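Local coordinates for protein enoyl-CoA hydratase/isomerase (Mycobacterium abscessus, PDB 3QXZ) that probably catalyses hydration or double-bond isomerisation of enoyl-CoA thioesters, as other members of the enoyl-CoA hydratase/isomerase (crotonase) family do, at residues A[116-120]-A[121-125]; A[144-147]-A[148-151]; A[171-174]-A[175-178]. One frame throughout, in Å; residues are numbered along the deposited sequence.

The three contacts are short-range ones set in series along one crotonase-type subunit. Contact 1, fully buried near the centre of the chain, joins helix 112-117 to strand 122-126 through an arginine that gathers backbone carbonyls. Contact 2 is buried too, but lies against another subunit, and main-chain bonds at the start of helix 146-149 dominate it. Contact 3 is the partly exposed end of helix 171-177, with a polar side-chain pair and a potassium ion at the trimer centre. Contact 1 touches both others: H119 NE2 bonds A144 O of contact 2, while L125 packs on A171 and A174 of contact 3. Contacts 2 and 3 do not meet.

Contact 1 of 3, residues A[116-120]-A[121-125]; sequences LALHA and DIRIL
The guanidinium of R123 has the CA of L118 over one face and the carbonyl oxygens of A117 and A120 at its edge, where the helix-to-strand connection of the crotonase fold turns from helix 112-117 into strand 122-126. A type I beta turn from A117 to A120 brings the two carbonyls together, and NH1 serves both: it donates to A117 O at 2.9 Å and to A120 O at 2.8 Å. Neither acceptor lies quite in the guanidinium plane, and NH1 approaches A120 O from above its carbonyl plane. A117 O also accepts the turn bond from A120 N, so two donors grip it. The arginine chain is bent at chi3 (-63°), which folds the head back over the turn, while L118 CD2 packs 3.9 Å from R123 NE. A water that donates to L118 O also accepts a weak bond from R123 NH2. NE donates to L179 O, a further bond that fixes the buried head. D121 OD2 accepts from V101 N and forms a salt bridge with K213, while OD1 accepts from W217 NE1. OD1 also accepts a weak bond from a second water, which donates to H119 O at 2.8 Å.

Contact 2 of 3, residues A[144-147]-A[148-151]; sequences ALAH and WTLP
The side chains of W148 and L145 run out next to each other in a common direction, with L145 CD2 against W148 CB at 3.7 Å. L145 is the N-cap residue of helix 146-149, and its carbonyl oxygen starts the helix by accepting two main-chain bonds. T149 N donates to it at 2.9 Å, in line with the carbonyl bond or nearly so, whereas W148 N, also at 2.9 Å, comes from above the carbonyl plane. The indole swings out with CG anti to the backbone N (chi1 -178°), where R152 makes a cation-pi contact with it. H147 contributes its carbonyl, against which the proline ring of P151 packs, CD lying 3.4 Å from H147 O. The H147 imidazole turns to the subunit interface, where ND1 bonds E233 OE2 of the third subunit, whose OE1 accepts from L145 N and so ties the helix start to a neighbour. A water accepts from T149 OG1 and donates to A144 O, each at 2.8 Å, so bridging A144 and T149. A144 and A146 rest on helix 112-117, L150 packs against helix 151-165, and W148 reaches helix 206-222.

Contact 3 of 3, residues A[171-174]-A[175-178]; sequences AQRA and VETG. With K (potassium ion), chain E.
The C-terminal end of helix 171-177, closed by a Schellman motif, carries a potassium site at the centre of the trimer. G178 leaves the helix with positive phi (101°), and its N makes a weak bond to A174 O at 3.2 Å, with a second bond to V175 O. With no side chain, G178 takes up these backbone angles without crowding the carbonyl oxygen of T177. One residue before A174, R173 O accepts twice from T177: T177 N at 3.0 Å and OG1 at 2.9 Å, one from each side of the carbonyl plane. OG1 gets there because it sits between the backbone N and the carbonyl carbon (chi1 59°), which also leaves CG2 4.0 Å from R173 CG, where the two side chains cross at a slant. On the exposed flank the Q172 and E176 side chains, four residues apart, run nearly perpendicular. Q172 NE2 donates to E176 OE2 at 3.0 Å; OE2 lies in the amide plane, but the N-H meets it on the anti side and well out of the carboxylate plane, the planes 81° apart. In the conformer described, one of two, the R173 head forms a salt bridge with E161, and R173 also packs on N181 of the third subunit. E176 O binds the potassium ion at 2.9 Å, together with three waters at 2.8 Å and the E176 O of both other subunits, six oxygens in all. Neutral carbonyl and water oxygens thus hold the cation, probably favoured by the negative end of each helix dipole, and the ion links three helix ends.

Contact 1 of 3, residues A[116-120]-A[121-125]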
loop_
_atom_site.group_PDB
_atom_site.type_symbol
_atom_site.label_atom_id
_atom_site.label_comp_id
_atom_site.label_asym_id
_atom_site.label_seq_id
_atom_site.Cartn_x
_atom_site.Cartn_y
_atom_site.Cartn_z
ATOM N N LEU A 116 0.165 8.281 -16.923
ATOM C CA LEU A 116 1.601 8.429 -17.210
ATOM C C LEU A 116 2.366 9.070 -16.053
ATOM O O LEU A 116 3.532 8.723 -15.812
ATOM C CB LEU A 116 1.868 9.200 -18.499
ATOM C CG LEU A 116 1.474 8.402 -19.718
ATOM C CD1 LEU A 116 1.575 9.298 -20.906
ATOM C CD2 LEU A 116 2.304 7.131 -19.919
ATOM N N ALA A 117 1.751 10.009 -15.345
ATOM C CA ALA A 117 2.411 10.589 -14.167
ATOM C C ALA A 117 2.638 9.543 -13.085
ATOM O O ALA A 117 3.636 9.620 -12.336
ATOM C CB ALA A 117 1.608 11.757 -13.626
ATOM N N LEU A 118 1.746 8.548 -13.025
ATOM C CA LEU A 118 1.898 7.462 -12.049
ATOM C C LEU A 118 3.115 6.580 -12.324
ATOM O O LEU A 118 3.472 5.773 -11.474
ATOM C CB LEU A 118 0.642 6.601 -11.963
ATOM C CG LEU A 118 -0.645 7.288 -11.519
ATOM C CD1 LEU A 118 -1.764 6.238 -11.491
ATOM C CD2 LEU A 118 -0.529 8.007 -10.153
ATOM N N HIS A 119 3.771 6.716 -13.487
ATOM C CA HIS A 119 4.986 5.924 -13.734
ATOM C C HIS A 119 6.183 6.489 -12.987
ATOM O O HIS A 119 7.172 5.771 -12.801
ATOM C CB HIS A 119 5.346 5.897 -15.214
ATOM C CG HIS A 119 4.379 5.152 -16.068
ATOM N ND1 HIS A 119 4.577 5.003 -17.418
ATOM C CD2 HIS A 119 3.225 4.513 -15.770
ATOM C CE1 HIS A 119 3.580 4.293 -17.923
ATOM N NE2 HIS A 119 2.744 3.991 -16.948
ATOM N N ALA A 120 6.138 7.770 -12.616
ATOM C CA ALA A 120 7.287 8.417 -11.981
ATOM C C ALA A 120 7.526 7.867 -10.568
ATOM O O ALA A 120 6.607 7.356 -9.910
ATOM C CB ALA A 120 7.098 9.942 -11.922
ATOM N N ASP A 121 8.767 7.966 -10.100
ATOM C CA ASP A 121 9.078 7.548 -8.728
ATOM C C ASP A 121 8.393 8.424 -7.695
ATOM O O ASP A 121 7.929 7.944 -6.652
ATOM C CB ASP A 121 10.589 7.594 -8.525
ATOM C CG ASP A 121 11.322 6.733 -9.507
ATOM O OD1 ASP A 121 10.969 5.532 -9.607
ATOM O OD2 ASP A 121 12.237 7.243 -10.194
ATOM N N ILE A 122 8.357 9.714 -8.001
ATOM C CA ILE A 122 7.972 10.752 -7.046
ATOM C C ILE A 122 7.063 11.735 -7.789
ATOM O O ILE A 122 7.320 12.067 -8.955
ATOM C CB ILE A 122 9.239 11.462 -6.523
ATOM C CG1 ILE A 122 10.124 10.473 -5.735
ATOM C CG2 ILE A 122 8.887 12.742 -5.693
ATOM C CD1 ILE A 122 11.623 10.910 -5.582
ATOM N N ARG A 123 5.988 12.171 -7.135
ATOM C CA ARG A 123 5.060 13.165 -7.696
ATOM C C ARG A 123 4.872 14.328 -6.733
ATOM O O ARG A 123 4.618 14.134 -5.545
ATOM C CB ARG A 123 3.685 12.541 -7.985
ATOM C CG ARG A 123 3.592 11.863 -9.345
ATOM C CD ARG A 123 2.363 10.933 -9.486
ATOM N NE ARG A 123 2.449 9.838 -8.521
ATOM C CZ ARG A 123 3.310 8.835 -8.606
ATOM N NH1 ARG A 123 4.115 8.693 -9.664
ATOM N NH2 ARG A 123 3.382 7.988 -7.602
ATOM N N ILE A 124 4.971 15.532 -7.288
ATOM C CA ILE A 124 4.603 16.748 -6.564
ATOM C C ILE A 124 3.459 17.353 -7.360
ATOM O O ILE A 124 3.605 17.589 -8.576
ATOM C CB ILE A 124 5.795 17.720 -6.470
ATOM C CG1 ILE A 124 6.964 17.052 -5.719
ATOM C CG2 ILE A 124 5.367 19.030 -5.759
ATOM C CD1 ILE A 124 8.233 17.937 -5.699
ATOM N N LEU A 125 2.319 17.570 -6.693
ATOM C CA LEU A 125 1.096 18.051 -7.368
ATOM C C LEU A 125 0.704 19.470 -6.973
ATOM O O LEU A 125 0.846 19.874 -5.820
ATOM C CB LEU A 125 -0.096 17.096 -7.119
ATOM C CG LEU A 125 -0.307 15.944 -8.104
ATOM C CD1 LEU A 125 0.879 14.984 -8.154
ATOM C CD2 LEU A 125 -1.588 15.165 -7.731
HETATM O O HOH W 1 3.908 5.211 -8.862
HETATM O O HOH W 2 9.932 5.809 -12.267
#

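Contact 2 of 3, residues A[144-147]-A[148-151]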
loop_
_atom_site.group_PDB
_atom_site.type_symbol
_atom_site.label_atom_id
_atom_site.label_comp_id
_atom_site.label_asym_id
_atom_site.label_seq_id
_atom_site.Cartn_x
_atom_site.Cartn_y
_atom_site.Cartn_z
ATOM N N ALA A 144 -2.093 2.638 -19.437
ATOM C CA ALA A 144 -0.693 2.835 -19.039
ATOM C C ALA A 144 -0.410 2.237 -17.658
ATOM O O ALA A 144 0.237 2.862 -16.808
ATOM C CB ALA A 144 -0.335 4.310 -19.068
ATOM N N LEU A 145 -0.906 1.018 -17.452
ATOM C CA LEU A 145 -0.611 0.233 -16.249
ATOM C C LEU A 145 -1.221 0.812 -14.966
ATOM O O LEU A 145 -0.830 0.400 -13.859
ATOM C CB LEU A 145 0.921 -0.039 -16.091
ATOM C CG LEU A 145 1.355 -1.308 -16.817
ATOM C CD1 LEU A 145 2.881 -1.396 -16.861
ATOM C CD2 LEU A 145 0.810 -2.526 -16.071
ATOM N N ALA A 146 -2.226 1.687 -15.073
ATOM C CA ALA A 146 -2.857 2.199 -13.856
ATOM C C ALA A 146 -3.428 1.106 -12.971
ATOM O O ALA A 146 -3.488 1.265 -11.742
ATOM C CB ALA A 146 -3.954 3.169 -14.211
ATOM N N HIS A 147 -3.878 -0.014 -13.541
ATOM C CA HIS A 147 -4.420 -1.113 -12.715
ATOM C C HIS A 147 -3.364 -1.710 -11.774
ATOM O O HIS A 147 -3.729 -2.376 -10.805
ATOM C CB HIS A 147 -5.003 -2.252 -13.578
ATOM C CG HIS A 147 -6.182 -1.862 -14.433
ATOM N ND1 HIS A 147 -6.040 -1.270 -15.672
ATOM C CD2 HIS A 147 -7.516 -2.028 -14.242
ATOM C CE1 HIS A 147 -7.247 -1.070 -16.203
ATOM N NE2 HIS A 147 -8.163 -1.517 -15.355
ATOM N N TRP A 148 -2.090 -1.524 -12.132
ATOM C CA TRP A 148 -0.952 -2.045 -11.396
ATOM C C TRP A 148 -0.259 -0.969 -10.543
ATOM O O TRP A 148 0.076 -1.219 -9.366
ATOM C CB TRP A 148 0.019 -2.643 -12.441
ATOM C CG TRP A 148 1.261 -3.296 -11.915
ATOM C CD1 TRP A 148 1.399 -4.592 -11.518
ATOM C CD2 TRP A 148 2.529 -2.676 -11.737
ATOM N NE1 TRP A 148 2.686 -4.798 -11.054
ATOM C CE2 TRP A 148 3.404 -3.652 -11.200
ATOM C CE3 TRP A 148 3.026 -1.400 -12.007
ATOM C CZ2 TRP A 148 4.741 -3.374 -10.907
ATOM C CZ3 TRP A 148 4.368 -1.135 -11.722
ATOM C CH2 TRP A 148 5.199 -2.131 -11.180
ATOM N N THR A 149 -0.050 0.225 -11.094
ATOM C CA THR A 149 0.643 1.272 -10.330
ATOM C C THR A 149 -0.242 1.788 -9.202
ATOM O O THR A 149 0.250 2.044 -8.091
ATOM C CB THR A 149 1.033 2.474 -11.199
ATOM O OG1 THR A 149 -0.161 2.967 -11.832
ATOM C CG2 THR A 149 2.096 2.106 -12.254
ATOM N N LEU A 150 -1.536 1.939 -9.441
ATOM C CA LEU A 150 -2.344 2.693 -8.483
ATOM C C LEU A 150 -2.561 1.984 -7.135
ATOM O O LEU A 150 -2.371 2.616 -6.098
ATOM C CB LEU A 150 -3.673 3.155 -9.117
ATOM C CG LEU A 150 -4.502 4.121 -8.268
ATOM C CD1 LEU A 150 -3.726 5.389 -7.893
ATOM C CD2 LEU A 150 -5.780 4.467 -9.043
ATOM N N PRO A 151 -2.932 0.689 -7.120
ATOM C CA PRO A 151 -3.079 0.057 -5.790
ATOM C C PRO A 151 -1.752 0.005 -5.020
ATOM O O PRO A 151 -1.766 -0.033 -3.775
ATOM C CB PRO A 151 -3.619 -1.348 -6.107
ATOM C CG PRO A 151 -3.203 -1.601 -7.548
ATOM C CD PRO A 151 -3.298 -0.233 -8.217
HETATM O O HOH W 3 -0.020 4.135 -14.352
#

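Contact 3 of 3, residues A[171-174]-A[175-178]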
loop_
_atom_site.group_PDB
_atom_site.type_symbol
_atom_site.label_atom_id
_atom_site.label_comp_id
_atom_site.label_asym_id
_atom_site.label_seq_id
_atom_site.Cartn_x
_atom_site.Cartn_y
_atom_site.Cartn_z
ATOM N N ALA A 171 -5.209 17.490 -5.020
ATOM C CA ALA A 171 -3.806 17.271 -4.668
ATOM C C ALA A 171 -3.631 16.837 -3.221
ATOM O O ALA A 171 -2.819 15.954 -2.912
ATOM C CB ALA A 171 -2.987 18.537 -4.919
ATOM N N GLN A 172 -4.393 17.464 -2.322
ATOM C CA GLN A 172 -4.319 17.104 -0.896
ATOM C C GLN A 172 -4.719 15.645 -0.650
ATOM O O GLN A 172 -4.058 14.937 0.100
ATOM C CB GLN A 172 -5.134 18.082 -0.015
ATOM C CG GLN A 172 -5.130 17.734 1.482
ATOM C CD GLN A 172 -3.760 17.861 2.156
ATOM O OE1 GLN A 172 -2.868 18.587 1.681
ATOM N NE2 GLN A 172 -3.594 17.160 3.283
ATOM N N ARG A 173 -5.811 15.201 -1.273
ATOM C CA ARG A 173 -6.186 13.807 -1.115
ATOM C C ARG A 173 -5.143 12.871 -1.737
ATOM O O ARG A 173 -4.887 11.800 -1.188
ATOM C CB ARG A 173 -7.582 13.519 -1.655
ATOM C CG ARG A 173 -8.102 12.179 -1.178
ATOM C CD ARG A 173 -9.381 11.790 -1.865
ATOM N NE ARG A 173 -9.757 10.462 -1.411
ATOM C CZ ARG A 173 -10.664 9.703 -2.012
ATOM N NH1 ARG A 173 -11.271 10.144 -3.117
ATOM N NH2 ARG A 173 -10.941 8.501 -1.507
ATOM N N ALA A 174 -4.512 13.294 -2.833
ATOM C CA ALA A 174 -3.436 12.502 -3.429
ATOM C C ALA A 174 -2.284 12.308 -2.448
ATOM O O ALA A 174 -1.709 11.211 -2.359
ATOM C CB ALA A 174 -2.970 13.148 -4.713
ATOM N N VAL A 175 -1.929 13.348 -1.693
ATOM C CA VAL A 175 -0.881 13.205 -0.690
ATOM C C VAL A 175 -1.352 12.341 0.472
ATOM O O VAL A 175 -0.626 11.451 0.912
ATOM C CB VAL A 175 -0.409 14.584 -0.162
ATOM C CG1 VAL A 175 0.580 14.422 0.971
ATOM C CG2 VAL A 175 0.190 15.407 -1.285
ATOM N N GLU A 176 -2.569 12.585 0.962
ATOM C CA GLU A 176 -3.106 11.832 2.112
ATOM C C GLU A 176 -3.144 10.329 1.848
ATOM O O GLU A 176 -2.900 9.531 2.744
ATOM C CB GLU A 176 -4.518 12.311 2.473
ATOM C CG GLU A 176 -4.535 13.719 3.069
ATOM C CD GLU A 176 -5.916 14.330 3.103
ATOM O OE1 GLU A 176 -6.857 13.706 2.556
ATOM O OE2 GLU A 176 -6.051 15.447 3.676
ATOM N N THR A 177 -3.426 9.951 0.605
ATOM C CA THR A 177 -3.598 8.538 0.265
ATOM C C THR A 177 -2.328 7.836 -0.208
ATOM O O THR A 177 -2.312 6.619 -0.276
ATOM C CB THR A 177 -4.670 8.362 -0.813
ATOM O OG1 THR A 177 -4.297 9.090 -1.987
ATOM C CG2 THR A 177 -6.031 8.826 -0.286
ATOM N N GLY A 178 -1.277 8.597 -0.498
ATOM C CA GLY A 178 -0.019 8.024 -0.941
ATOM C C GLY A 178 0.232 8.080 -2.434
ATOM O O GLY A 178 1.285 7.615 -2.897
HETATM K K K E . -2.379 7.213 4.373
HETATM O O HOH W 4 -4.722 6.500 3.045
HETATM O O HOH W 5 -1.558 5.428 6.426
HETATM O O HOH W 6 -0.263 7.991 2.693
#